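Local coordinates for protein lectin (Trichosanthes anguina, PDB 4HR6) that probably binds carbohydrate as a seed lectin, being a nontoxic three-chain homologue of type II ribosome-inactivating proteins, at residues Ile92-Asn97 against Pro104-Val109. Sequence-based numbering, arbitrary orientation.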
# COMPACT_ATOMS: atom_id res chain seq x y z
N ILE B 92 14.30 -25.77 0.06
CA ILE B 92 14.18 -26.43 -1.22
C ILE B 92 14.71 -27.88 -1.12
O ILE B 92 14.01 -28.85 -1.50
CB ILE B 92 14.91 -25.61 -2.32
CG1 ILE B 92 14.16 -24.31 -2.58
CG2 ILE B 92 14.99 -26.39 -3.62
CD1 ILE B 92 14.92 -23.33 -3.46
N SER B 93 15.90 -28.02 -0.55
CA SER B 93 16.51 -29.35 -0.36
C SER B 93 15.64 -30.30 0.41
O SER B 93 15.54 -31.47 0.04
CB SER B 93 17.87 -29.24 0.33
OG SER B 93 18.78 -28.57 -0.54
N ASN B 94 15.03 -29.82 1.50
CA ASN B 94 14.20 -30.66 2.32
C ASN B 94 12.96 -31.16 1.57
O ASN B 94 12.52 -32.30 1.78
CB ASN B 94 13.73 -29.91 3.56
CG ASN B 94 14.86 -29.53 4.49
OD1 ASN B 94 15.84 -30.25 4.64
ND2 ASN B 94 14.73 -28.37 5.11
N LEU B 95 12.35 -30.28 0.77
CA LEU B 95 11.23 -30.67 -0.09
C LEU B 95 11.69 -31.66 -1.15
O LEU B 95 10.99 -32.62 -1.43
CB LEU B 95 10.61 -29.46 -0.79
CG LEU B 95 9.75 -28.46 -0.02
CD1 LEU B 95 8.69 -27.82 -0.92
CD2 LEU B 95 9.09 -29.05 1.19
N PHE B 96 12.85 -31.41 -1.74
CA PHE B 96 13.39 -32.31 -2.76
C PHE B 96 13.61 -33.73 -2.24
O PHE B 96 13.29 -34.69 -2.94
CB PHE B 96 14.69 -31.77 -3.31
CG PHE B 96 15.25 -32.58 -4.45
CD1 PHE B 96 14.82 -32.36 -5.75
CD2 PHE B 96 16.21 -33.55 -4.22
CE1 PHE B 96 15.34 -33.09 -6.80
CE2 PHE B 96 16.72 -34.30 -5.27
CZ PHE B 96 16.29 -34.06 -6.57
N ASN B 97 14.11 -33.85 -1.01
CA ASN B 97 14.33 -35.14 -0.37
C ASN B 97 13.09 -35.67 0.31
O ASN B 97 13.12 -36.76 0.87
CB ASN B 97 15.42 -35.01 0.70
CG ASN B 97 16.76 -34.57 0.12
OD1 ASN B 97 17.46 -33.75 0.71
ND2 ASN B 97 17.10 -35.11 -1.03
N PRO B 104 6.92 -29.16 7.14
CA PRO B 104 6.09 -28.01 7.51
C PRO B 104 6.93 -26.72 7.60
O PRO B 104 6.54 -25.68 7.08
CB PRO B 104 5.55 -28.38 8.89
CG PRO B 104 5.70 -29.84 9.02
CD PRO B 104 6.81 -30.26 8.12
N LEU B 105 8.07 -26.82 8.25
CA LEU B 105 8.98 -25.69 8.38
C LEU B 105 9.40 -25.16 7.02
O LEU B 105 9.37 -23.94 6.78
CB LEU B 105 10.22 -26.12 9.16
CG LEU B 105 11.21 -24.99 9.46
CD1 LEU B 105 10.77 -24.30 10.74
CD2 LEU B 105 12.64 -25.52 9.58
N SER B 106 9.78 -26.07 6.13
CA SER B 106 10.26 -25.68 4.80
C SER B 106 9.15 -25.00 4.00
O SER B 106 9.42 -24.01 3.33
CB SER B 106 10.86 -26.87 4.07
OG SER B 106 11.86 -27.49 4.86
N PHE B 107 7.91 -25.49 4.11
CA PHE B 107 6.78 -24.82 3.47
C PHE B 107 6.57 -23.38 4.00
O PHE B 107 6.34 -22.46 3.23
CB PHE B 107 5.48 -25.64 3.62
CG PHE B 107 5.28 -26.66 2.53
CD1 PHE B 107 5.08 -27.99 2.84
CD2 PHE B 107 5.28 -26.28 1.20
CE1 PHE B 107 4.89 -28.93 1.83
CE2 PHE B 107 5.09 -27.21 0.19
CZ PHE B 107 4.90 -28.54 0.50
N LEU B 108 6.66 -23.20 5.30
CA LEU B 108 6.55 -21.87 5.90
C LEU B 108 7.55 -20.86 5.31
O LEU B 108 7.20 -19.72 4.98
CB LEU B 108 6.72 -21.99 7.40
CG LEU B 108 5.54 -21.85 8.36
CD1 LEU B 108 4.19 -21.83 7.71
CD2 LEU B 108 5.61 -22.91 9.46
N VAL B 109 8.79 -21.30 5.12
CA VAL B 109 9.79 -20.46 4.49
C VAL B 109 9.42 -20.11 3.06
O VAL B 109 9.41 -18.94 2.65
CB VAL B 109 11.17 -21.15 4.53
CG1 VAL B 109 12.19 -20.34 3.77
CG2 VAL B 109 11.63 -21.36 5.98
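N94 and S106 have the nearest CA atoms of segments 92-97 and 104-109, 6.8 Å apart. The axes of the short segments 92-96 and 104-109 approach to 9.0 Å, and their N-to-C directions enclose 133°, so the chain turns back on itself in a skewed, roughly antiparallel helical hairpin. Polar evidence comes from one bond: N94 ND2 donates to S106 OG over 3.0 Å with an N-H...O angle of 154°, and the hydroxyl oxygen lies near the amide plane. In N94, CG stands anti to the carbonyl carbon (chi1 -64°), which swings the amide to the side of the backbone N, where ND2 meets S106 OG. S106 OG is also hydrogen-bonded to L102 O, four residues earlier, just before the helix begins. Beside this pair runs the apolar half. L95 CD2 sits over the centre of one face of the F107 ring, 4.3 Å from the centroid, a CH-pi contact, while L95 CD1 lies on the same side of the ring, nearest F107 CE2 (3.8 Å). L95 CD2 also rests on S106 CB at 4.0 Å. I16 of strand 15-21 and I110 add cover to L95, and L70 and F41 pack on F107. All four touching residues are buried, so the S106 hydroxyl, engaged by both the amide and L102 O, is satisfied inside a part polar, part apolar interface between consecutive helices of the ribosome-inactivating-protein fold.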